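Local coordinates for protein VP1 (PDB 4PCG) that probably serves as the major structural protein of the viral capsid, its jelly-roll core assembling into pentamers that are thought to attach the virus to host cells, at residues Thr48-Asp51 against Thr52-Gly56; Thr95-Leu98 against Gly99-Gly102; Ser178-Pro181 against Thr182-Glu185; Leu213-Glu216 against Asn217-Ile221. One frame throughout, in Å; residues are numbered along the deposited sequence.

Contact 1: Thr48-Asp51 against Thr52-Gly56; sequences TFTD and TLDAG. With NA (sodium ion), chain L.
Thr-48 and Asp-54 meet at a sodium ion, which their side-chain oxygens bind from the two ends of the bend. Asp-54 OD2 makes the shortest of the protein bonds, 2.4 Å to the ion, while Thr-48 OG1 stands 2.6 Å from it. Between them, Thr-50 OG1 and the backbone carbonyl Thr-52 O each sit 2.5 Å from the sodium, and a water at 2.3 Å is the fifth ligand. That water also donates to Thr-48 O, and a second one joins Thr-48 N to Asp-54 OD2. The shell is thus supplied by every second residue of a chain curled round the cation, within the long BC loop of the VP1 jelly roll. Thr-50 presents its hydroxyl inward because OG1 sits between its own N and carbonyl carbon (chi1 62°), where it also takes a weak bond from Thr-52 N. Farther out, Thr-52 OG1 donates to Asp-51 OD1 over 3.0 Å, arriving from above the carboxylate plane. Asp-51 and Leu-53 share backbone hydrogen bonds with Asn-141, which pairs strand 52-53 with strand 141-142 in parallel, while the ring of Phe-49 stacks on Tyr-103 of a neighbouring subunit.

Contact 2: Thr95-Leu98 against Gly99-Gly102; sequences TPQL and GSAG
The hydroxyl of Ser-100 donates a short hydrogen bond to the side-chain amide of Gln-97, OG to OE1 being 2.5 Å apart. It comes in from above the plane of the amide carbonyl. Two conformations bring the groups together. Gln-97 folds at its middle, with chi2 at -63°, so that the amide is carried back beside the backbone instead of extending from it. Ser-100 answers with a chi1 of 72°, which tucks OG back over the serine's own backbone, on the side of the glutamine. The other half of the amide is fixed as well: Gln-97 NE2 donates to Thr-95 O at 2.9 Å, nearly straight at 170° and with the acceptor close to the amide plane. With one bond at each end, the rotation of the amide about its last torsion is well defined. These residues lie in the DE loop of the jelly roll, where Gly-99 to Ala-101 make a single 3-10 turn. Its backbone bonds are Ala-101 N to Leu-98 O, 3.2 Å, and Gly-102 N to Gly-99 O, 3.1 Å; the methyl of Ala-101 rests 3.6 Å from that same Leu-98 O. At the start of the turn one water accepts from both Leu-98 N and Ser-100 N. The contact is buried against another subunit: Tyr-47 of that neighbouring chain accepts the N-H of Gly-99 through its hydroxyl, and its Met-140 packs on Ser-100. Within the chain, Gln-97 lies on Gln-258 and Phe-261 of strand 256-274.

Contact 3: Ser178-Pro181 against Thr182-Glu185; sequences SADP and TRNE
Asp-180 and Thr-182 are joined by two hydrogen bonds to one carboxylate oxygen. Thr-182 OG1 reaches Asp-180 OD1 at 2.7 Å on its syn side, and Thr-182 N reaches the same OD1 at 3.0 Å, both from one face of the carboxylate. The aspartate can offer this oxygen because its CG lies anti to the backbone N (chi1 -175°), swinging the carboxylate along the chain toward the threonine. The carbonyl Asp-180 O likewise takes two donors, Arg-183 N at 3.2 Å and Asn-184 ND2 at 3.0 Å, from opposite faces of its plane. The backbone N-H of Asp-129 holds the other end of the amide, Asn-184 OD1. The ionic contact is looser: Asp-180 OD2 lies a long 3.9 Å from Arg-183 NE and well out of the guanidinium plane, so charge alone connects them, while Arg-164 forms a further salt bridge to OD2. Apolar packing is supplied from outside, by Tyr-189 against Pro-181 and by Phe-264 of a neighbouring subunit. The bond of Arg-183 N to Asp-180 O closes a type I beta turn from Asp-180 to Arg-183, and that of Thr-182 N to Asp-180 OD1 adds an Asx turn, just after strand 177-179 in the EF loop.

Contact 4: Leu213-Glu216 against Asn217-Ile221; sequences LVDE and NGVGI
Asp-215 OD1 is gripped by two backbone N-H groups, Asn-217 N at 2.8 Å and Val-219 N at 3.0 Å, which approach it from opposite faces of the carboxylate. The bond to Asn-217 makes an Asx turn inside a tight beta hairpin of the 3:5 class, a type I turn from Asp-215 to Gly-218 followed by a G1 beta bulge. The backbone pattern is complete: Gly-218 N bonds to Asp-215 O at 3.0 Å, and Asp-215 N bonds to Val-219 O at 2.9 Å. Gly-218 takes the bulge position with positive phi (82°). A chi1 of 68° folds the carboxylate of Asp-215 over the residue's own backbone and into the turn; it runs alongside the side chain of Val-219, pointing the same way. Below the turn the two arms approach without further hydrogen bonds to each other, through CA-H...O contacts that include Gly-220 CA to Leu-213 O at 3.5 Å. Val-214 CG1 rests on Gly-218 O, 3.6 Å away. The hairpin interrupts strand 211-222, which pairs with strand 79-93; Glu-84 accepts the N-H of Gly-220, and Arg-188 donates to Leu-213 O. At the outer end, one water donates to Asp-215 OD2 at 2.7 Å and accepts from Asn-217 ND2 at 3.0 Å.

The four contacts follow one another along the chain, each closing its own small bend, and none nests in or crosses another. Contact 1 curls part of the loop after strand 9-27, beside strand 141-142, and contact 2 turns the loop after strand 79-93; their centres lie about 24 Å apart, and each meets another subunit. Contact 3 ends strand 177-179. Contacts 3 and 4 are about 17 Å apart between centres; between them the chain runs through strands 187-194 and 202-206, and the first of these touches both contacts. Contact 4 bulges out of strand 211-222, which pairs with the strand 79-93 from which the loop of contact 2 leaves, although contacts 2 and 4 are about 41 Å apart between centres.

Contact 1: Thr48-Asp51 against Thr52-Gly56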
ATOM      1  N   THR B  48      14.123  20.040 -20.211  1.00 21.76           N
ATOM      2  CA  THR B  48      15.078  21.061 -19.697  1.00 23.79           C
ATOM      3  C   THR B  48      14.601  21.684 -18.394  1.00 26.54           C
ATOM      4  O   THR B  48      13.416  21.680 -18.075  1.00 29.00           O
ATOM      5  CB  THR B  48      15.328  22.174 -20.718  1.00 26.99           C
ATOM      6  OG1 THR B  48      14.103  22.902 -20.925  1.00 25.66           O
ATOM      7  CG2 THR B  48      15.825  21.551 -22.032  1.00 29.62           C
ATOM      8  N   PHE B  49      15.533  22.237 -17.637  1.00 27.37           N
ATOM      9  CA  PHE B  49      15.219  22.708 -16.295  1.00 32.48           C
ATOM     10  C   PHE B  49      14.976  24.207 -16.267  1.00 33.83           C
ATOM     11  O   PHE B  49      15.230  24.854 -15.264  1.00 52.24           O
ATOM     12  CB  PHE B  49      16.355  22.308 -15.337  1.00 39.02           C
ATOM     13  CG  PHE B  49      16.554  20.812 -15.200  1.00 36.34           C
ATOM     14  CD1 PHE B  49      15.576  19.895 -15.610  1.00 37.22           C
ATOM     15  CD2 PHE B  49      17.704  20.320 -14.610  1.00 38.94           C
ATOM     16  CE1 PHE B  49      15.780  18.528 -15.471  1.00 39.04           C
ATOM     17  CE2 PHE B  49      17.897  18.960 -14.453  1.00 35.61           C
ATOM     18  CZ  PHE B  49      16.947  18.065 -14.891  1.00 35.58           C
ATOM     19  N   THR B  50      14.500  24.754 -17.380  1.00 33.62           N
ATOM     20  CA  THR B  50      14.209  26.173 -17.508  1.00 30.45           C
ATOM     21  C   THR B  50      12.896  26.525 -16.825  1.00 34.01           C
ATOM     22  O   THR B  50      12.167  25.650 -16.315  1.00 35.23           O
ATOM     23  CB  THR B  50      14.069  26.566 -18.995  1.00 32.06           C
ATOM     24  OG1 THR B  50      12.962  25.851 -19.582  1.00 27.73           O
ATOM     25  CG2 THR B  50      15.352  26.263 -19.768  1.00 36.50           C
ATOM     26  N   ASP B  51      12.555  27.800 -16.885  1.00 30.49           N
ATOM     27  CA  ASP B  51      11.290  28.260 -16.332  1.00 37.14           C
ATOM     28  C   ASP B  51      10.093  28.121 -17.311  1.00 38.28           C
ATOM     29  O   ASP B  51       9.072  28.776 -17.127  1.00 34.85           O
ATOM     30  CB  ASP B  51      11.445  29.715 -15.923  1.00 39.84           C
ATOM     31  CG  ASP B  51      11.781  30.612 -17.092  1.00 41.17           C
ATOM     32  OD1 ASP B  51      11.767  30.136 -18.249  1.00 41.64           O
ATOM     33  OD2 ASP B  51      12.080  31.785 -16.850  1.00 53.71           O
ATOM     34  N   THR B  52      10.243  27.315 -18.360  1.00 31.04           N
ATOM     35  CA  THR B  52       9.230  27.237 -19.427  1.00 30.97           C
ATOM     36  C   THR B  52       8.926  25.796 -19.698  1.00 27.46           C
ATOM     37  O   THR B  52       9.841  24.974 -19.833  1.00 24.97           O
ATOM     38  CB  THR B  52       9.724  27.913 -20.736  1.00 29.47           C
ATOM     39  OG1 THR B  52       9.948  29.275 -20.480  1.00 29.28           O
ATOM     40  CG2 THR B  52       8.689  27.809 -21.874  1.00 33.50           C
ATOM     41  N   LEU B  53       7.635  25.466 -19.735  1.00 24.79           N
ATOM     42  CA  LEU B  53       7.189  24.157 -20.154  1.00 23.57           C
ATOM     43  C   LEU B  53       7.204  24.124 -21.667  1.00 24.46           C
ATOM     44  O   LEU B  53       6.518  24.942 -22.306  1.00 24.35           O
ATOM     45  CB  LEU B  53       5.746  23.867 -19.696  1.00 26.45           C
ATOM     46  CG  LEU B  53       5.512  23.582 -18.229  1.00 34.51           C
ATOM     47  CD1 LEU B  53       4.020  23.355 -18.003  1.00 38.51           C
ATOM     48  CD2 LEU B  53       6.305  22.372 -17.774  1.00 39.02           C
ATOM     49  N   ASP B  54       7.961  23.178 -22.223  1.00 22.32           N
ATOM     50  CA  ASP B  54       8.333  23.207 -23.630  1.00 24.17           C
ATOM     51  C   ASP B  54       7.519  22.193 -24.392  1.00 23.15           C
ATOM     52  O   ASP B  54       7.231  21.095 -23.898  1.00 22.30           O
ATOM     53  CB  ASP B  54       9.831  22.930 -23.816  1.00 25.87           C
ATOM     54  CG  ASP B  54      10.709  23.904 -23.050  1.00 29.78           C
ATOM     55  OD1 ASP B  54      10.627  25.102 -23.347  1.00 27.74           O
ATOM     56  OD2 ASP B  54      11.487  23.481 -22.145  1.00 27.48           O
ATOM     57  N   ALA B  55       7.142  22.556 -25.609  1.00 23.56           N
ATOM     58  CA  ALA B  55       6.488  21.595 -26.488  1.00 21.95           C
ATOM     59  C   ALA B  55       7.528  20.530 -26.858  1.00 24.27           C
ATOM     60  O   ALA B  55       8.696  20.860 -27.075  1.00 28.95           O
ATOM     61  CB  ALA B  55       5.991  22.294 -27.729  1.00 26.31           C
ATOM     62  N   GLY B  56       7.115  19.273 -26.881  1.00 20.86           N
ATOM     63  CA  GLY B  56       7.990  18.183 -27.290  1.00 22.44           C
ATOM     64  C   GLY B  56       8.515  17.397 -26.107  1.00 20.60           C
ATOM     65  O   GLY B  56       8.826  16.218 -26.255  1.00 20.26           O
TER
HETATM   66 NA    NA L 303      11.896  23.628 -19.819  1.00 27.41          NA
HETATM   67  O   HOH W   1      12.248  20.817 -22.364  1.00 23.45           O
HETATM   68  O   HOH W   2      10.685  21.754 -19.153  1.00 26.01           O
HETATM   69  O   HOH W   3      12.616  26.521 -22.140  1.00 30.99           O

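Contact 2: Thr95-Leu98 against Gly99-Gly102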
ATOM      1  N   THR B  95       6.459  -2.256 -20.703  1.00 16.52           N
ATOM      2  CA  THR B  95       7.434  -3.288 -20.391  1.00 18.62           C
ATOM      3  C   THR B  95       8.419  -2.722 -19.345  1.00 17.38           C
ATOM      4  O   THR B  95       8.597  -1.508 -19.267  1.00 16.67           O
ATOM      5  CB  THR B  95       8.267  -3.640 -21.637  1.00 20.97           C
ATOM      6  OG1 THR B  95       8.852  -2.432 -22.136  1.00 20.62           O
ATOM      7  CG2 THR B  95       7.386  -4.280 -22.713  1.00 21.23           C
ATOM      8  N   PRO B  96       9.051  -3.582 -18.541  1.00 17.73           N
ATOM      9  CA  PRO B  96      10.042  -3.085 -17.593  1.00 18.04           C
ATOM     10  C   PRO B  96      11.227  -2.451 -18.302  1.00 19.84           C
ATOM     11  O   PRO B  96      11.689  -2.975 -19.308  1.00 20.42           O
ATOM     12  CB  PRO B  96      10.466  -4.336 -16.823  1.00 20.06           C
ATOM     13  CG  PRO B  96      10.102  -5.466 -17.729  1.00 22.03           C
ATOM     14  CD  PRO B  96       8.900  -5.043 -18.462  1.00 17.58           C
ATOM     15  N   GLN B  97      11.677  -1.307 -17.777  1.00 21.71           N
ATOM     16  CA  GLN B  97      12.810  -0.592 -18.301  1.00 21.20           C
ATOM     17  C   GLN B  97      13.998  -0.790 -17.357  1.00 21.94           C
ATOM     18  O   GLN B  97      13.917  -0.481 -16.171  1.00 23.60           O
ATOM     19  CB  GLN B  97      12.475   0.901 -18.434  1.00 19.88           C
ATOM     20  CG  GLN B  97      11.228   1.192 -19.239  1.00 21.61           C
ATOM     21  CD  GLN B  97      11.342   0.741 -20.677  1.00 26.63           C
ATOM     22  OE1 GLN B  97      12.211   1.213 -21.420  1.00 26.88           O
ATOM     23  NE2 GLN B  97      10.459  -0.167 -21.093  1.00 24.41           N
ATOM     24  N   LEU B  98      15.077  -1.357 -17.876  1.00 19.26           N
ATOM     25  CA  LEU B  98      16.315  -1.492 -17.111  0.50 20.06           C
ATOM     26  C   LEU B  98      17.356  -0.605 -17.799  1.00 20.73           C
ATOM     27  O   LEU B  98      17.290   0.622 -17.662  1.00 20.67           O
ATOM     28  CB  LEU B  98      16.763  -2.950 -16.991  0.50 20.63           C
ATOM     29  CG  LEU B  98      16.145  -3.735 -15.833  0.50 20.67           C
ATOM     30  CD1 LEU B  98      14.624  -3.786 -15.964  0.50 20.27           C
ATOM     31  CD2 LEU B  98      16.749  -5.130 -15.778  0.50 22.62           C
ATOM     32  N   GLY B  99      18.251  -1.194 -18.574  1.00 19.49           N
ATOM     33  CA  GLY B  99      19.359  -0.465 -19.241  1.00 21.66           C
ATOM     34  C   GLY B  99      18.881   0.444 -20.366  1.00 23.29           C
ATOM     35  O   GLY B  99      19.614   1.334 -20.800  1.00 22.81           O
ATOM     36  N   SER B 100      17.659   0.238 -20.843  1.00 19.18           N
ATOM     37  CA  SER B 100      17.060   1.131 -21.847  1.00 20.27           C
ATOM     38  C   SER B 100      16.974   2.577 -21.358  1.00 19.94           C
ATOM     39  O   SER B 100      16.861   3.503 -22.179  1.00 20.90           O
ATOM     40  CB  SER B 100      15.641   0.684 -22.232  1.00 20.45           C
ATOM     41  OG  SER B 100      14.718   0.943 -21.180  1.00 19.01           O
ATOM     42  N   ALA B 101      17.019   2.755 -20.039  1.00 20.33           N
ATOM     43  CA  ALA B 101      16.853   4.065 -19.398  1.00 22.18           C
ATOM     44  C   ALA B 101      18.173   4.651 -18.920  1.00 20.23           C
ATOM     45  O   ALA B 101      18.180   5.688 -18.241  1.00 22.06           O
ATOM     46  CB  ALA B 101      15.896   3.941 -18.241  1.00 20.81           C
ATOM     47  N   GLY B 102      19.271   3.982 -19.248  1.00 20.58           N
ATOM     48  CA  GLY B 102      20.621   4.394 -18.840  1.00 20.74           C
ATOM     49  C   GLY B 102      21.026   3.693 -17.562  1.00 22.60           C
ATOM     50  O   GLY B 102      20.337   2.764 -17.095  1.00 22.50           O
TER
HETATM   51  O   HOH W   4      15.635  -2.171 -20.598  1.00 18.76           O

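Contact 3: Ser178-Pro181 against Thr182-Glu185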
ATOM      1  N   SER B 178      -6.102  20.047 -15.521  1.00 15.64           N
ATOM      2  CA  SER B 178      -6.731  19.041 -14.648  0.50 14.68           C
ATOM      3  C   SER B 178      -8.212  18.866 -15.034  1.00 17.37           C
ATOM      4  O   SER B 178      -8.875  19.849 -15.369  1.00 14.35           O
ATOM      5  CB  SER B 178      -6.638  19.507 -13.191  0.50 15.33           C
ATOM      6  OG  SER B 178      -7.088  18.529 -12.251  0.50 15.47           O
ATOM      7  N   ALA B 179      -8.723  17.635 -14.938  1.00 14.44           N
ATOM      8  CA  ALA B 179     -10.174  17.376 -15.116  1.00 15.63           C
ATOM      9  C   ALA B 179     -10.988  18.271 -14.197  1.00 14.87           C
ATOM     10  O   ALA B 179     -10.625  18.514 -13.066  1.00 16.77           O
ATOM     11  CB  ALA B 179     -10.494  15.916 -14.844  1.00 16.64           C
ATOM     12  N   ASP B 180     -12.121  18.776 -14.703  1.00 13.78           N
ATOM     13  CA  ASP B 180     -12.929  19.732 -13.999  1.00 16.18           C
ATOM     14  C   ASP B 180     -14.119  19.013 -13.343  1.00 17.65           C
ATOM     15  O   ASP B 180     -15.042  18.619 -14.055  1.00 16.99           O
ATOM     16  CB  ASP B 180     -13.468  20.763 -14.998  1.00 17.07           C
ATOM     17  CG  ASP B 180     -14.237  21.896 -14.317  1.00 16.47           C
ATOM     18  OD1 ASP B 180     -14.507  21.833 -13.097  1.00 16.31           O
ATOM     19  OD2 ASP B 180     -14.592  22.874 -15.028  1.00 17.37           O
ATOM     20  N   PRO B 181     -14.095  18.848 -12.006  1.00 17.50           N
ATOM     21  CA  PRO B 181     -15.216  18.132 -11.346  1.00 18.64           C
ATOM     22  C   PRO B 181     -16.515  18.907 -11.305  1.00 18.44           C
ATOM     23  O   PRO B 181     -17.554  18.331 -10.971  1.00 18.07           O
ATOM     24  CB  PRO B 181     -14.660  17.846  -9.936  1.00 18.24           C
ATOM     25  CG  PRO B 181     -13.743  19.003  -9.677  1.00 19.74           C
ATOM     26  CD  PRO B 181     -13.088  19.292 -11.020  1.00 16.22           C
ATOM     27  N   THR B 182     -16.493  20.193 -11.658  1.00 17.23           N
ATOM     28  CA  THR B 182     -17.713  20.978 -11.716  1.00 19.78           C
ATOM     29  C   THR B 182     -18.439  20.781 -13.036  1.00 18.12           C
ATOM     30  O   THR B 182     -19.547  21.245 -13.174  1.00 17.84           O
ATOM     31  CB  THR B 182     -17.497  22.496 -11.523  1.00 21.47           C
ATOM     32  OG1 THR B 182     -16.886  23.052 -12.694  1.00 20.02           O
ATOM     33  CG2 THR B 182     -16.693  22.792 -10.234  1.00 21.55           C
ATOM     34  N   ARG B 183     -17.826  20.102 -13.995  1.00 16.90           N
ATOM     35  CA  ARG B 183     -18.440  19.821 -15.294  1.00 17.23           C
ATOM     36  C   ARG B 183     -18.377  18.309 -15.567  1.00 16.38           C
ATOM     37  O   ARG B 183     -18.604  17.510 -14.638  1.00 16.41           O
ATOM     38  CB  ARG B 183     -17.822  20.708 -16.387  1.00 17.76           C
ATOM     39  CG  ARG B 183     -17.962  22.194 -16.056  1.00 19.72           C
ATOM     40  CD  ARG B 183     -17.361  23.102 -17.128  1.00 18.53           C
ATOM     41  NE  ARG B 183     -17.624  24.482 -16.795  1.00 21.14           N
ATOM     42  CZ  ARG B 183     -17.423  25.537 -17.590  1.00 21.87           C
ATOM     43  NH1 ARG B 183     -16.917  25.415 -18.803  1.00 22.09           N
ATOM     44  NH2 ARG B 183     -17.739  26.737 -17.146  1.00 23.91           N
ATOM     45  N   ASN B 184     -18.044  17.898 -16.779  1.00 15.11           N
ATOM     46  CA  ASN B 184     -17.940  16.480 -17.121  1.00 15.86           C
ATOM     47  C   ASN B 184     -19.170  15.678 -16.756  1.00 16.88           C
ATOM     48  O   ASN B 184     -19.059  14.525 -16.304  1.00 17.45           O
ATOM     49  CB  ASN B 184     -16.674  15.886 -16.542  1.00 14.76           C
ATOM     50  CG  ASN B 184     -15.439  16.432 -17.256  1.00 16.57           C
ATOM     51  OD1 ASN B 184     -15.325  16.280 -18.465  1.00 13.89           O
ATOM     52  ND2 ASN B 184     -14.531  17.066 -16.518  1.00 15.14           N
ATOM     53  N   GLU B 185     -20.320  16.281 -17.036  1.00 17.46           N
ATOM     54  CA  GLU B 185     -21.605  15.689 -16.677  1.00 23.50           C
ATOM     55  C   GLU B 185     -21.831  14.288 -17.266  1.00 26.48           C
ATOM     56  O   GLU B 185     -22.374  13.394 -16.609  1.00 41.71           O
ATOM     57  CB  GLU B 185     -22.770  16.629 -17.096  1.00 25.74           C
ATOM     58  CG  GLU B 185     -22.838  17.935 -16.303  1.00 40.14           C
ATOM     59  CD  GLU B 185     -21.867  19.062 -16.744  1.00 45.60           C
ATOM     60  OE1 GLU B 185     -21.979  20.182 -16.183  1.00 61.20           O
ATOM     61  OE2 GLU B 185     -21.008  18.877 -17.638  1.00 33.65           O
TER

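Contact 4: Leu213-Glu216 against Asn217-Ile221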
ATOM      1  N   LEU B 213     -19.714   2.088 -16.010  1.00 19.76           N
ATOM      2  CA  LEU B 213     -19.838   3.514 -16.320  1.00 20.79           C
ATOM      3  C   LEU B 213     -21.211   4.045 -15.913  1.00 21.67           C
ATOM      4  O   LEU B 213     -21.559   5.190 -16.182  1.00 18.92           O
ATOM      5  CB  LEU B 213     -19.602   3.753 -17.809  1.00 17.39           C
ATOM      6  CG  LEU B 213     -18.221   3.427 -18.365  1.00 17.34           C
ATOM      7  CD1 LEU B 213     -18.222   3.563 -19.876  1.00 21.20           C
ATOM      8  CD2 LEU B 213     -17.173   4.337 -17.739  1.00 22.10           C
ATOM      9  N   VAL B 214     -22.016   3.204 -15.291  1.00 21.48           N
ATOM     10  CA  VAL B 214     -23.367   3.612 -14.926  1.00 22.84           C
ATOM     11  C   VAL B 214     -23.386   4.409 -13.616  1.00 25.15           C
ATOM     12  O   VAL B 214     -22.588   4.158 -12.720  1.00 23.93           O
ATOM     13  CB  VAL B 214     -24.351   2.426 -14.882  1.00 23.62           C
ATOM     14  CG1 VAL B 214     -24.485   1.808 -16.268  1.00 24.42           C
ATOM     15  CG2 VAL B 214     -23.924   1.366 -13.873  1.00 26.95           C
ATOM     16  N   ASP B 215     -24.279   5.391 -13.547  1.00 24.35           N
ATOM     17  CA  ASP B 215     -24.517   6.191 -12.335  1.00 27.28           C
ATOM     18  C   ASP B 215     -25.493   5.470 -11.380  1.00 29.83           C
ATOM     19  O   ASP B 215     -25.852   4.303 -11.618  1.00 28.00           O
ATOM     20  CB  ASP B 215     -24.969   7.631 -12.719  1.00 27.05           C
ATOM     21  CG  ASP B 215     -26.360   7.695 -13.371  1.00 27.18           C
ATOM     22  OD1 ASP B 215     -27.159   6.745 -13.258  1.00 27.72           O
ATOM     23  OD2 ASP B 215     -26.674   8.732 -14.000  1.00 28.07           O
ATOM     24  N   GLU B 216     -25.933   6.161 -10.316  1.00 34.17           N
ATOM     25  CA  GLU B 216     -26.875   5.601  -9.326  0.50 33.70           C
ATOM     26  C   GLU B 216     -28.233   5.216  -9.910  1.00 31.80           C
ATOM     27  O   GLU B 216     -28.940   4.413  -9.340  1.00 34.20           O
ATOM     28  CB  GLU B 216     -27.097   6.560  -8.126  0.50 36.21           C
ATOM     29  CG  GLU B 216     -27.925   7.817  -8.409  0.50 37.75           C
ATOM     30  CD  GLU B 216     -28.285   8.601  -7.148  0.50 40.17           C
ATOM     31  OE1 GLU B 216     -29.028   9.600  -7.240  0.50 38.67           O
ATOM     32  OE2 GLU B 216     -27.831   8.219  -6.056  0.50 39.15           O
ATOM     33  N   ASN B 217     -28.611   5.814 -11.034  1.00 28.07           N
ATOM     34  CA  ASN B 217     -29.861   5.470 -11.698  1.00 30.47           C
ATOM     35  C   ASN B 217     -29.709   4.409 -12.793  1.00 27.04           C
ATOM     36  O   ASN B 217     -30.665   4.131 -13.515  1.00 27.21           O
ATOM     37  CB  ASN B 217     -30.465   6.737 -12.287  1.00 34.48           C
ATOM     38  CG  ASN B 217     -30.754   7.780 -11.220  1.00 38.38           C
ATOM     39  OD1 ASN B 217     -31.212   7.445 -10.140  1.00 37.48           O
ATOM     40  ND2 ASN B 217     -30.462   9.031 -11.511  1.00 41.18           N
ATOM     41  N   GLY B 218     -28.509   3.860 -12.940  1.00 26.67           N
ATOM     42  CA  GLY B 218     -28.219   2.865 -13.966  1.00 27.50           C
ATOM     43  C   GLY B 218     -27.929   3.435 -15.345  1.00 26.16           C
ATOM     44  O   GLY B 218     -27.944   2.692 -16.323  1.00 24.02           O
ATOM     45  N   VAL B 219     -27.661   4.739 -15.431  1.00 22.13           N
ATOM     46  CA  VAL B 219     -27.448   5.400 -16.723  1.00 21.15           C
ATOM     47  C   VAL B 219     -25.962   5.577 -16.988  1.00 20.55           C
ATOM     48  O   VAL B 219     -25.230   6.122 -16.150  1.00 20.41           O
ATOM     49  CB  VAL B 219     -28.162   6.762 -16.776  1.00 22.08           C
ATOM     50  CG1 VAL B 219     -28.059   7.374 -18.156  1.00 21.80           C
ATOM     51  CG2 VAL B 219     -29.632   6.592 -16.391  1.00 26.75           C
ATOM     52  N   GLY B 220     -25.512   5.066 -18.126  1.00 17.18           N
ATOM     53  CA  GLY B 220     -24.132   5.204 -18.544  1.00 15.82           C
ATOM     54  C   GLY B 220     -23.913   6.477 -19.345  1.00 17.99           C
ATOM     55  O   GLY B 220     -24.629   7.461 -19.165  1.00 18.61           O
ATOM     56  N   ILE B 221     -22.901   6.457 -20.202  1.00 17.39           N
ATOM     57  CA  ILE B 221     -22.568   7.616 -21.037  1.00 17.49           C
ATOM     58  C   ILE B 221     -23.460   7.630 -22.271  1.00 16.76           C
ATOM     59  O   ILE B 221     -23.432   6.699 -23.086  1.00 18.28           O
ATOM     60  CB  ILE B 221     -21.107   7.577 -21.473  1.00 18.42           C
ATOM     61  CG1 ILE B 221     -20.177   7.499 -20.262  1.00 17.48           C
ATOM     62  CG2 ILE B 221     -20.773   8.785 -22.327  1.00 17.00           C
ATOM     63  CD1 ILE B 221     -20.376   8.585 -19.233  1.00 19.07           C
TER
HETATM   64  O   HOH W   5     -29.143   9.744 -14.105  1.00 35.62           O